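Local atomic coordinates of urocanate hydratase (Paenibacillus sp. Soil724D2, PDB entry 7NED), a protein that catalyses the NAD+-dependent hydration of urocanate-type substrates, probably thiourocanate in the bacterial breakdown of ergothioneine. Residues L161-G166 with D236-L241; T252-A257 with F311-N316; I332-E337 with P443-E448. One frame throughout, in Å; residues are numbered along the deposited sequence.

Contact 1 of 3, residues L161-G166 with D236-L241; sequences LTAGLG and DIYPEL. With NAD (nicotinamide-adenine-dinucleotide), chain C.
In the NAD-binding Rossmann-like domain, Leu161 on strand 159-163 packs against Tyr238 and Leu241 of helix 234-243, which covers one side of the parallel sheet. Strand 161-163 and helix 236-241 run nearly antiparallel (161°), their axes 10.3 Å apart at closest approach. Leu161 lays its CD2 methyl over the centre of the Tyr238 ring as a CH-pi contact, 3.6 Å from the centroid and 9° off the ring normal. The same methyl meets Leu241 CD1 tip to tip at 3.6 Å. With CG anti to the backbone N (chi1 170°), the leucine fork is carried out from the strand to the helix. Tyr238 runs on past it, so that its OH lies 3.0 Å from Thr162 C and 3.7 Å from Ala163 CB. That buried hydroxyl is hydrogen-bonded to the carbonyl O of Thr252, which ties the helix to the chain just after the neighbouring strand 250-251. Beyond the strand the chain turns through Gly164 and Gly166 alongside the adenosine ribose of NAD; Gly166 CA is 3.2 Å from NAD O5B, where a CB would clash. A glycine-rich turn leaving the first strand of the sheet toward the dinucleotide is characteristic of the Rossmann fold.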
loop_
_atom_site.group_PDB
_atom_site.type_symbol
_atom_site.label_atom_id
_atom_site.label_comp_id
_atom_site.label_asym_id
_atom_site.label_seq_id
_atom_site.Cartn_x
_atom_site.Cartn_y
_atom_site.Cartn_z
ATOM N N LEU A 161 8.208 -1.074 36.156
ATOM C CA LEU A 161 7.782 0.305 36.100
ATOM C C LEU A 161 7.291 0.571 34.693
ATOM O O LEU A 161 7.996 0.260 33.743
ATOM C CB LEU A 161 8.931 1.245 36.427
ATOM C CG LEU A 161 8.665 2.724 36.162
ATOM C CD1 LEU A 161 7.666 3.289 37.175
ATOM C CD2 LEU A 161 10.001 3.486 36.173
ATOM N N THR A 162 6.117 1.180 34.568
ATOM C CA THR A 162 5.685 1.600 33.240
ATOM C C THR A 162 4.836 2.857 33.377
ATOM O O THR A 162 4.669 3.399 34.476
ATOM C CB THR A 162 4.937 0.472 32.521
ATOM O OG1 THR A 162 4.665 0.878 31.168
ATOM C CG2 THR A 162 3.630 0.148 33.221
ATOM N N ALA A 163 4.255 3.300 32.257
ATOM C CA ALA A 163 3.401 4.474 32.304
ATOM C C ALA A 163 2.315 4.328 31.246
ATOM O O ALA A 163 2.471 3.588 30.267
ATOM C CB ALA A 163 4.209 5.756 32.056
ATOM N N GLY A 164 1.218 5.057 31.451
ATOM C CA GLY A 164 0.138 5.070 30.501
ATOM C C GLY A 164 -0.937 4.054 30.823
ATOM O O GLY A 164 -0.702 2.851 30.737
ATOM N N LEU A 165 -2.121 4.533 31.187
ATOM C CA LEU A 165 -3.245 3.641 31.435
ATOM C C LEU A 165 -4.415 3.969 30.509
ATOM O O LEU A 165 -5.564 4.066 30.971
ATOM C CB LEU A 165 -3.697 3.741 32.883
ATOM C CG LEU A 165 -2.681 3.250 33.927
ATOM C CD1 LEU A 165 -3.228 3.478 35.355
ATOM C CD2 LEU A 165 -2.400 1.753 33.683
ATOM N N GLY A 166 -4.131 4.131 29.220
ATOM C CA GLY A 166 -5.145 4.368 28.206
ATOM C C GLY A 166 -5.744 3.078 27.680
ATOM O O GLY A 166 -5.792 2.056 28.379
ATOM N N ASP A 236 8.396 13.222 35.036
ATOM C CA ASP A 236 8.783 13.627 36.382
ATOM C C ASP A 236 9.153 12.435 37.254
ATOM O O ASP A 236 10.136 12.500 38.000
ATOM C CB ASP A 236 7.639 14.397 37.065
ATOM C CG ASP A 236 7.247 15.655 36.304
ATOM O OD1 ASP A 236 6.067 16.072 36.391
ATOM O OD2 ASP A 236 8.127 16.235 35.649
ATOM N N ILE A 237 8.387 11.340 37.171
ATOM C CA ILE A 237 8.578 10.237 38.117
ATOM C C ILE A 237 9.831 9.460 37.769
ATOM O O ILE A 237 10.609 9.084 38.658
ATOM C CB ILE A 237 7.359 9.300 38.144
ATOM C CG1 ILE A 237 6.091 10.008 38.661
ATOM C CG2 ILE A 237 7.688 7.998 38.976
ATOM C CD1 ILE A 237 6.210 10.543 40.065
ATOM N N TYR A 238 10.040 9.174 36.472
ATOM C CA TYR A 238 11.174 8.330 36.105
ATOM C C TYR A 238 12.484 8.968 36.525
ATOM O O TYR A 238 13.311 8.274 37.149
ATOM C CB TYR A 238 11.186 8.006 34.613
ATOM C CG TYR A 238 10.188 6.966 34.138
ATOM C CD1 TYR A 238 10.514 6.118 33.094
ATOM C CD2 TYR A 238 8.923 6.845 34.722
ATOM C CE1 TYR A 238 9.619 5.190 32.630
ATOM C CE2 TYR A 238 8.020 5.917 34.263
ATOM C CZ TYR A 238 8.378 5.097 33.198
ATOM O OH TYR A 238 7.478 4.172 32.721
ATOM N N PRO A 239 12.731 10.251 36.266
ATOM C CA PRO A 239 13.995 10.847 36.728
ATOM C C PRO A 239 14.107 10.859 38.232
ATOM O O PRO A 239 15.223 10.755 38.759
ATOM C CB PRO A 239 13.948 12.276 36.171
ATOM C CG PRO A 239 12.975 12.211 35.023
ATOM C CD PRO A 239 11.952 11.189 35.428
ATOM N N GLU A 240 12.977 10.989 38.932
ATOM C CA GLU A 240 13.002 10.958 40.393
ATOM C C GLU A 240 13.439 9.589 40.914
ATOM O O GLU A 240 14.189 9.500 41.892
ATOM C CB GLU A 240 11.633 11.357 40.936
ATOM C CG GLU A 240 11.470 11.179 42.427
ATOM C CD GLU A 240 12.265 12.190 43.230
ATOM O OE1 GLU A 240 12.182 12.134 44.474
ATOM O OE2 GLU A 240 12.962 13.041 42.626
ATOM N N LEU A 241 13.001 8.504 40.280
ATOM C CA LEU A 241 13.487 7.197 40.711
ATOM C C LEU A 241 14.982 7.076 40.470
ATOM O O LEU A 241 15.708 6.467 41.265
ATOM C CB LEU A 241 12.735 6.090 39.986
ATOM C CG LEU A 241 11.236 6.080 40.234
ATOM C CD1 LEU A 241 10.606 5.022 39.345
ATOM C CD2 LEU A 241 10.975 5.765 41.716
HETATM P PA NAD C . -4.138 6.314 24.857
HETATM O O1A NAD C . -3.793 7.692 24.298
HETATM O O2A NAD C . -5.497 5.792 25.094
HETATM O O5B NAD C . -3.536 6.424 26.437
HETATM C C5B NAD C . -2.317 7.043 26.540
HETATM C C4B NAD C . -2.151 7.295 28.109
HETATM O O4B NAD C . -0.962 7.963 28.427
HETATM C C3B NAD C . -3.343 8.246 28.449
HETATM O O3B NAD C . -4.035 7.760 29.523
HETATM C C2B NAD C . -2.617 9.579 28.807
HETATM O O2B NAD C . -3.204 10.252 29.860
HETATM C C1B NAD C . -1.314 9.007 29.357
HETATM N N9A NAD C . -0.173 9.922 29.296
HETATM C C8A NAD C . 0.179 10.836 28.310
HETATM N N7A NAD C . 1.274 11.499 28.586
HETATM C C5A NAD C . 1.693 10.985 29.806
HETATM C C6A NAD C . 2.792 11.281 30.643
HETATM N N6A NAD C . 3.712 12.209 30.298
HETATM N N1A NAD C . 2.955 10.604 31.814
HETATM C C2A NAD C . 1.984 9.707 32.120
HETATM N N3A NAD C . 0.896 9.325 31.433
HETATM C C4A NAD C . 0.779 9.998 30.268
HETATM O O3 NAD C . -3.089 5.459 24.067
HETATM P PN NAD C . -3.198 3.868 24.063
HETATM O O1N NAD C . -4.200 3.168 23.193
HETATM O O2N NAD C . -2.927 3.395 25.476
HETATM O O5D NAD C . -1.742 3.375 23.285
HETATM C C5D NAD C . -0.556 3.889 23.916
HETATM C C4D NAD C . 0.633 3.532 23.066
HETATM O O4D NAD C . 0.614 2.163 22.707
HETATM C C3D NAD C . 0.346 4.327 21.688
HETATM O O3D NAD C . 1.534 4.926 21.184
HETATM C C2D NAD C . -0.121 3.199 20.696
HETATM O O2D NAD C . 0.280 3.345 19.396
HETATM C C1D NAD C . 0.893 2.193 21.328
HETATM N N1N NAD C . 0.900 0.816 20.817
HETATM C C2N NAD C . 1.418 0.767 19.537
HETATM C C3N NAD C . 1.585 -0.442 18.881
HETATM C C7N NAD C . 2.109 -0.376 17.440
HETATM O O7N NAD C . 2.722 -1.289 16.887
HETATM N N7N NAD C . 1.804 0.760 16.709
HETATM C C4N NAD C . 1.228 -1.598 19.589
HETATM C C5N NAD C . 0.726 -1.501 20.886
HETATM C C6N NAD C . 0.578 -0.257 21.522
#

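Contact 2 of 3, residues T252-A257 with F311-N316; sequences TDQTSA and FDNGNN. With NAD (nicotinamide-adenine-dinucleotide), chain C.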
loop_
_atom_site.group_PDB
_atom_site.type_symbol
_atom_site.label_atom_id
_atom_site.label_comp_id
_atom_site.label_asym_id
_atom_site.label_seq_id
_atom_site.Cartn_x
_atom_site.Cartn_y
_atom_site.Cartn_z
ATOM N N THR A 252 9.422 0.017 31.153
ATOM C CA THR A 252 8.950 0.352 29.803
ATOM C C THR A 252 8.054 1.580 29.917
ATOM O O THR A 252 8.079 2.307 30.920
ATOM C CB THR A 252 8.276 -0.859 29.127
ATOM O OG1 THR A 252 7.936 -0.513 27.773
ATOM C CG2 THR A 252 7.018 -1.317 29.838
ATOM N N ASP A 253 7.285 1.844 28.850
ATOM C CA ASP A 253 6.416 3.006 28.795
ATOM C C ASP A 253 5.336 2.677 27.784
ATOM O O ASP A 253 5.614 2.030 26.776
ATOM C CB ASP A 253 7.197 4.259 28.372
ATOM C CG ASP A 253 6.283 5.477 28.191
ATOM O OD1 ASP A 253 5.603 5.590 27.142
ATOM O OD2 ASP A 253 6.213 6.308 29.118
ATOM N N GLN A 254 4.107 3.064 28.066
ATOM C CA GLN A 254 3.115 2.931 27.034
ATOM C C GLN A 254 2.187 4.124 27.063
ATOM O O GLN A 254 0.970 4.008 26.899
ATOM C CB GLN A 254 2.381 1.606 27.139
ATOM C CG GLN A 254 2.018 1.107 25.739
ATOM C CD GLN A 254 1.399 -0.251 25.776
ATOM O OE1 GLN A 254 0.955 -0.724 26.828
ATOM N NE2 GLN A 254 1.514 -0.971 24.653
ATOM N N THR A 255 2.799 5.282 27.123
ATOM C CA THR A 255 2.104 6.512 26.957
ATOM C C THR A 255 1.872 6.684 25.438
ATOM O O THR A 255 2.449 6.049 24.597
ATOM C CB THR A 255 2.937 7.708 27.424
ATOM O OG1 THR A 255 4.144 7.736 26.714
ATOM C CG2 THR A 255 3.226 7.651 28.921
ATOM N N SER A 256 1.140 7.708 25.091
ATOM C CA SER A 256 0.927 8.027 23.710
ATOM C C SER A 256 2.086 8.901 23.152
ATOM O O SER A 256 1.845 9.948 22.707
ATOM C CB SER A 256 -0.409 8.728 23.541
ATOM O OG SER A 256 -0.502 9.792 24.447
ATOM N N ALA A 257 3.319 8.407 23.179
ATOM C CA ALA A 257 4.484 9.105 22.729
ATOM C C ALA A 257 4.537 9.252 21.231
ATOM O O ALA A 257 5.299 9.987 20.746
ATOM C CB ALA A 257 5.753 8.474 23.256
ATOM N N PHE A 311 12.742 -1.600 27.851
ATOM C CA PHE A 311 12.345 -1.825 26.468
ATOM C C PHE A 311 11.249 -0.856 26.057
ATOM O O PHE A 311 10.527 -0.293 26.881
ATOM C CB PHE A 311 11.907 -3.289 26.226
ATOM C CG PHE A 311 10.611 -3.647 26.891
ATOM C CD1 PHE A 311 9.406 -3.563 26.194
ATOM C CD2 PHE A 311 10.589 -4.023 28.220
ATOM C CE1 PHE A 311 8.195 -3.883 26.806
ATOM C CE2 PHE A 311 9.384 -4.361 28.862
ATOM C CZ PHE A 311 8.171 -4.287 28.149
ATOM N N ASP A 312 11.191 -0.646 24.742
ATOM C CA ASP A 312 10.161 0.143 24.083
ATOM C C ASP A 312 8.950 -0.748 23.816
ATOM O O ASP A 312 9.082 -1.848 23.252
ATOM C CB ASP A 312 10.770 0.703 22.782
ATOM C CG ASP A 312 9.821 1.568 21.971
ATOM O OD1 ASP A 312 8.594 1.350 22.011
ATOM O OD2 ASP A 312 10.345 2.444 21.233
ATOM N N ASN A 313 7.771 -0.290 24.246
ATOM C CA ASN A 313 6.568 -1.108 24.175
ATOM C C ASN A 313 5.728 -0.767 22.948
ATOM O O ASN A 313 4.506 -0.960 22.942
ATOM C CB ASN A 313 5.758 -0.966 25.467
ATOM C CG ASN A 313 4.936 -2.196 25.791
ATOM O OD1 ASN A 313 4.936 -3.195 25.060
ATOM N ND2 ASN A 313 4.206 -2.125 26.913
ATOM N N GLY A 314 6.384 -0.269 21.906
ATOM C CA GLY A 314 5.782 -0.078 20.611
ATOM C C GLY A 314 5.071 1.244 20.497
ATOM O O GLY A 314 3.977 1.288 19.962
ATOM N N ASN A 315 5.639 2.328 21.011
ATOM C CA ASN A 315 4.962 3.611 20.884
ATOM C C ASN A 315 5.866 4.678 20.293
ATOM O O ASN A 315 5.610 5.862 20.505
ATOM C CB ASN A 315 4.396 4.070 22.224
ATOM C CG ASN A 315 5.480 4.240 23.309
ATOM O OD1 ASN A 315 6.639 3.855 23.105
ATOM N ND2 ASN A 315 5.093 4.776 24.469
ATOM N N ASN A 316 6.889 4.291 19.510
ATOM C CA ASN A 316 7.873 5.264 18.995
ATOM C C ASN A 316 8.469 6.162 20.050
ATOM O O ASN A 316 8.893 7.275 19.737
ATOM C CB ASN A 316 7.311 6.114 17.846
ATOM C CG ASN A 316 7.376 5.418 16.493
ATOM O OD1 ASN A 316 7.035 4.256 16.312
ATOM N ND2 ASN A 316 7.717 6.227 15.496
HETATM P PA NAD C . -4.138 6.314 24.857
HETATM O O1A NAD C . -3.793 7.692 24.298
HETATM O O2A NAD C . -5.497 5.792 25.094
HETATM O O5B NAD C . -3.536 6.424 26.437
HETATM C C5B NAD C . -2.317 7.043 26.540
HETATM C C4B NAD C . -2.151 7.295 28.109
HETATM O O4B NAD C . -0.962 7.963 28.427
HETATM C C3B NAD C . -3.343 8.246 28.449
HETATM O O3B NAD C . -4.035 7.760 29.523
HETATM C C2B NAD C . -2.617 9.579 28.807
HETATM O O2B NAD C . -3.204 10.252 29.860
HETATM C C1B NAD C . -1.314 9.007 29.357
HETATM N N9A NAD C . -0.173 9.922 29.296
HETATM C C8A NAD C . 0.179 10.836 28.310
HETATM N N7A NAD C . 1.274 11.499 28.586
HETATM C C5A NAD C . 1.693 10.985 29.806
HETATM C C6A NAD C . 2.792 11.281 30.643
HETATM N N6A NAD C . 3.712 12.209 30.298
HETATM N N1A NAD C . 2.955 10.604 31.814
HETATM C C2A NAD C . 1.984 9.707 32.120
HETATM N N3A NAD C . 0.896 9.325 31.433
HETATM C C4A NAD C . 0.779 9.998 30.268
HETATM O O3 NAD C . -3.089 5.459 24.067
HETATM P PN NAD C . -3.198 3.868 24.063
HETATM O O1N NAD C . -4.200 3.168 23.193
HETATM O O2N NAD C . -2.927 3.395 25.476
HETATM O O5D NAD C . -1.742 3.375 23.285
HETATM C C5D NAD C . -0.556 3.889 23.916
HETATM C C4D NAD C . 0.633 3.532 23.066
HETATM O O4D NAD C . 0.614 2.163 22.707
HETATM C C3D NAD C . 0.346 4.327 21.688
HETATM O O3D NAD C . 1.534 4.926 21.184
HETATM C C2D NAD C . -0.121 3.199 20.696
HETATM O O2D NAD C . 0.280 3.345 19.396
HETATM C C1D NAD C . 0.893 2.193 21.328
HETATM N N1N NAD C . 0.900 0.816 20.817
HETATM C C2N NAD C . 1.418 0.767 19.537
HETATM C C3N NAD C . 1.585 -0.442 18.881
HETATM C C7N NAD C . 2.109 -0.376 17.440
HETATM O O7N NAD C . 2.722 -1.289 16.887
HETATM N N7N NAD C . 1.804 0.760 16.709
HETATM C C4N NAD C . 1.228 -1.598 19.589
HETATM C C5N NAD C . 0.726 -1.501 20.886
HETATM C C6N NAD C . 0.578 -0.257 21.522
HETATM O O HOH W 1 7.790 2.240 25.047
#
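Two loops at the C-terminal ends of neighbouring parallel strands meet here to form part of the NAD pocket, and Asp253 and Asn315 join them. Asn315 ND2 gives one hydrogen to Asp253 OD1 at 2.8 Å, on the anti lone pair, and the other to Thr255 O in a straighter bond (166°); both acceptors lie near the amide plane, which fixes its rotation. Asp253 OD1 takes two further bonds, from Thr255 OG1 on its syn lone pair and from Thr255 N above the carboxylate plane, the latter closing an Asx turn. Were an alanine here in place of Asp253, Asn315 ND2, Thr255 OG1 and Thr255 N would probably all lose this shared acceptor, and the turn would be likely to shift. Nearer the strands, Thr252 OG1, anti to its own backbone N (chi1 -175°), donates to Phe311 O at 2.7 Å from above the carbonyl plane, while its CB sits over one face of the Phe311 ring, 3.7 Å from the centroid. The amides of Gln254 and Asn313 stack 16° apart, and a water joins Asp253 O, Asn313 N and Asn315 OD1. Gln254 NE2 comes 3.3 Å from NAD C6N, and Asn315 CB 3.2 Å from NAD O3D. Strand 159-163 flanks the 252-257 loop, helix 133-150 packs on Phe311 and Asn313, and strand 333-334 adjoins Asp312.

Contact 3 of 3, residues I332-E337 with P443-E448; sequences IDIFTE and PNIMTE. With NAD (nicotinamide-adenine-dinucleotide), chain C.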
loop_
_atom_site.group_PDB
_atom_site.type_symbol
_atom_site.label_atom_id
_atom_site.label_comp_id
_atom_site.label_asym_id
_atom_site.label_seq_id
_atom_site.Cartn_x
_atom_site.Cartn_y
_atom_site.Cartn_z
ATOM N N ILE A 332 18.050 1.106 23.702
ATOM C CA ILE A 332 16.940 0.440 24.367
ATOM C C ILE A 332 16.302 -0.541 23.396
ATOM O O ILE A 332 16.042 -0.196 22.240
ATOM C CB ILE A 332 15.924 1.480 24.860
ATOM C CG1 ILE A 332 16.498 2.225 26.066
ATOM C CG2 ILE A 332 14.665 0.798 25.328
ATOM C CD1 ILE A 332 15.675 3.423 26.452
ATOM N N ASP A 333 16.041 -1.761 23.870
ATOM C CA ASP A 333 15.453 -2.816 23.063
ATOM C C ASP A 333 14.039 -2.466 22.654
ATOM O O ASP A 333 13.369 -1.669 23.299
ATOM C CB ASP A 333 15.402 -4.139 23.820
ATOM C CG ASP A 333 16.731 -4.848 23.838
ATOM O OD1 ASP A 333 17.303 -5.072 24.943
ATOM O OD2 ASP A 333 17.199 -5.152 22.730
ATOM N N ILE A 334 13.586 -3.095 21.568
ATOM C CA ILE A 334 12.185 -3.057 21.163
ATOM C C ILE A 334 11.577 -4.417 21.471
ATOM O O ILE A 334 12.233 -5.453 21.319
ATOM C CB ILE A 334 12.041 -2.709 19.656
ATOM C CG1 ILE A 334 10.563 -2.654 19.228
ATOM C CG2 ILE A 334 12.809 -3.707 18.779
ATOM C CD1 ILE A 334 9.735 -1.501 19.882
ATOM N N PHE A 335 10.314 -4.423 21.889
ATOM C CA PHE A 335 9.751 -5.681 22.377
ATOM C C PHE A 335 9.627 -6.742 21.294
ATOM O O PHE A 335 9.535 -7.939 21.610
ATOM C CB PHE A 335 8.388 -5.424 22.995
ATOM C CG PHE A 335 7.292 -5.217 21.991
ATOM C CD1 PHE A 335 7.033 -3.960 21.470
ATOM C CD2 PHE A 335 6.474 -6.270 21.621
ATOM C CE1 PHE A 335 6.013 -3.769 20.556
ATOM C CE2 PHE A 335 5.428 -6.059 20.730
ATOM C CZ PHE A 335 5.209 -4.824 20.199
ATOM N N THR A 336 9.553 -6.331 20.033
ATOM C CA THR A 336 9.391 -7.286 18.956
ATOM C C THR A 336 10.681 -8.080 18.774
ATOM O O THR A 336 10.744 -9.280 19.075
ATOM C CB THR A 336 9.009 -6.538 17.669
ATOM O OG1 THR A 336 9.968 -5.495 17.450
ATOM C CG2 THR A 336 7.608 -5.910 17.817
ATOM N N GLU A 337 11.730 -7.408 18.323
ATOM C CA GLU A 337 12.987 -8.110 18.078
ATOM C C GLU A 337 13.467 -8.823 19.343
ATOM O O GLU A 337 14.026 -9.923 19.275
ATOM C CB GLU A 337 14.052 -7.115 17.590
ATOM C CG GLU A 337 15.371 -7.774 17.219
ATOM C CD GLU A 337 16.334 -7.975 18.395
ATOM O OE1 GLU A 337 16.103 -7.455 19.520
ATOM O OE2 GLU A 337 17.327 -8.708 18.184
ATOM N N PRO A 443 9.963 -0.358 10.847
ATOM C CA PRO A 443 11.382 -0.469 11.143
ATOM C C PRO A 443 11.747 -0.185 12.598
ATOM O O PRO A 443 12.790 -0.574 12.982
ATOM C CB PRO A 443 12.030 0.523 10.178
ATOM C CG PRO A 443 11.041 0.744 9.132
ATOM C CD PRO A 443 9.731 0.651 9.818
ATOM N N ASN A 444 10.906 0.478 13.356
ATOM C CA ASN A 444 11.241 0.660 14.769
ATOM C C ASN A 444 10.223 -0.011 15.676
ATOM O O ASN A 444 10.207 0.253 16.887
ATOM C CB ASN A 444 11.383 2.148 15.112
ATOM C CG ASN A 444 12.490 2.810 14.329
ATOM O OD1 ASN A 444 13.471 2.168 13.971
ATOM N ND2 ASN A 444 12.333 4.082 14.043
ATOM N N ILE A 445 9.387 -0.892 15.131
ATOM C CA ILE A 445 8.547 -1.729 15.971
ATOM C C ILE A 445 8.613 -3.127 15.378
ATOM O O ILE A 445 9.612 -3.836 15.547
ATOM C CB ILE A 445 7.098 -1.185 16.085
ATOM C CG1 ILE A 445 7.095 0.209 16.690
ATOM C CG2 ILE A 445 6.217 -2.092 16.959
ATOM C CD1 ILE A 445 5.708 0.768 16.974
ATOM N N MET A 446 7.597 -3.507 14.611
ATOM C CA MET A 446 7.479 -4.900 14.181
ATOM C C MET A 446 8.737 -5.417 13.506
ATOM O O MET A 446 9.184 -6.541 13.784
ATOM C CB MET A 446 6.295 -5.072 13.221
ATOM C CG MET A 446 6.123 -6.517 12.807
ATOM S SD MET A 446 5.315 -7.450 14.151
ATOM C CE MET A 446 4.955 -9.024 13.386
ATOM N N THR A 447 9.297 -4.643 12.555
ATOM C CA THR A 447 10.362 -5.152 11.697
ATOM C C THR A 447 11.716 -4.460 11.947
ATOM O O THR A 447 12.535 -4.280 11.027
ATOM C CB THR A 447 9.922 -5.052 10.231
ATOM O OG1 THR A 447 9.535 -3.708 9.915
ATOM C CG2 THR A 447 8.707 -5.963 10.002
ATOM N N GLU A 448 11.988 -4.103 13.195
ATOM C CA GLU A 448 13.277 -3.537 13.540
ATOM C C GLU A 448 14.340 -4.632 13.531
ATOM O O GLU A 448 14.173 -5.680 14.161
ATOM C CB GLU A 448 13.201 -2.887 14.919
ATOM C CG GLU A 448 14.500 -2.218 15.303
ATOM C CD GLU A 448 14.340 -1.362 16.536
ATOM O OE1 GLU A 448 13.292 -0.674 16.673
ATOM O OE2 GLU A 448 15.250 -1.385 17.385
HETATM P PA NAD C . -4.138 6.314 24.857
HETATM O O1A NAD C . -3.793 7.692 24.298
HETATM O O2A NAD C . -5.497 5.792 25.094
HETATM O O5B NAD C . -3.536 6.424 26.437
HETATM C C5B NAD C . -2.317 7.043 26.540
HETATM C C4B NAD C . -2.151 7.295 28.109
HETATM O O4B NAD C . -0.962 7.963 28.427
HETATM C C3B NAD C . -3.343 8.246 28.449
HETATM O O3B NAD C . -4.035 7.760 29.523
HETATM C C2B NAD C . -2.617 9.579 28.807
HETATM O O2B NAD C . -3.204 10.252 29.860
HETATM C C1B NAD C . -1.314 9.007 29.357
HETATM N N9A NAD C . -0.173 9.922 29.296
HETATM C C8A NAD C . 0.179 10.836 28.310
HETATM N N7A NAD C . 1.274 11.499 28.586
HETATM C C5A NAD C . 1.693 10.985 29.806
HETATM C C6A NAD C . 2.792 11.281 30.643
HETATM N N6A NAD C . 3.712 12.209 30.298
HETATM N N1A NAD C . 2.955 10.604 31.814
HETATM C C2A NAD C . 1.984 9.707 32.120
HETATM N N3A NAD C . 0.896 9.325 31.433
HETATM C C4A NAD C . 0.779 9.998 30.268
HETATM O O3 NAD C . -3.089 5.459 24.067
HETATM P PN NAD C . -3.198 3.868 24.063
HETATM O O1N NAD C . -4.200 3.168 23.193
HETATM O O2N NAD C . -2.927 3.395 25.476
HETATM O O5D NAD C . -1.742 3.375 23.285
HETATM C C5D NAD C . -0.556 3.889 23.916
HETATM C C4D NAD C . 0.633 3.532 23.066
HETATM O O4D NAD C . 0.614 2.163 22.707
HETATM C C3D NAD C . 0.346 4.327 21.688
HETATM O O3D NAD C . 1.534 4.926 21.184
HETATM C C2D NAD C . -0.121 3.199 20.696
HETATM O O2D NAD C . 0.280 3.345 19.396
HETATM C C1D NAD C . 0.893 2.193 21.328
HETATM N N1N NAD C . 0.900 0.816 20.817
HETATM C C2N NAD C . 1.418 0.767 19.537
HETATM C C3N NAD C . 1.585 -0.442 18.881
HETATM C C7N NAD C . 2.109 -0.376 17.440
HETATM O O7N NAD C . 2.722 -1.289 16.887
HETATM N N7N NAD C . 1.804 0.760 16.709
HETATM C C4N NAD C . 1.228 -1.598 19.589
HETATM C C5N NAD C . 0.726 -1.501 20.886
HETATM C C6N NAD C . 0.578 -0.257 21.522
#
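This is a buried interdomain contact, in which the last strand of the parallel sheet and the start of helix 335-344 press on a loop of the C-terminal domain that follows strand 428-441. One side-chain hydrogen bond crosses it, short at 2.5 Å: Thr336 OG1 donates to Ile445 O, approaching from above the carbonyl plane, 54° out of it. The hydroxyl is set between the backbone N and the carbonyl carbon (chi1 53°), which turns the CG2 methyl to Met446 CA, 3.8 Å away. Ile334 packs against the loop with both branches: CD1 reaches Asn444 O at 3.5 Å, while CG2 lies 3.6 Å from Glu448 CD, against the carboxylate. Glu448 OE1 forms a salt bridge with Arg318, which probably offsets the charge beside the isoleucine. Ile445 directs CG2 to Phe335 CE1 at 4.0 Å and also to the nicotinamide amide, with NAD O7N 3.6 Å from that methyl, so one side chain touches both the helix start and the cofactor. Around the contact, Phe335 and Met446 rest on Leu435 of strand 428-441, Phe344 from farther along helix 335-344 covers Thr336 and Met446, and Trp102 of the second subunit packs on Pro443 and Asn444.

All three contacts are buried, and each touches NAD: contact 1 along the adenosine side, contact 2 along the cofactor from adenine to nicotinamide, and contact 3 at the carboxamide. Contacts 1 and 2 belong wholly to the Rossmann-like domain, whereas contact 3 joins that domain to the C-terminal one. They share one parallel sheet: Tyr238 bridges contacts 1 and 2, as does Ala163 O to Gln254 N, and backbone bonds from Asp312 to Asp333 and Phe335 link contacts 2 and 3. Contacts 1 and 3 do not touch, their centres being about 21 Å apart. Helix-on-sheet packing in contact 1 is apolar, the loop pair of contact 2 is densely hydrogen-bonded, and the interdomain contact mixes both.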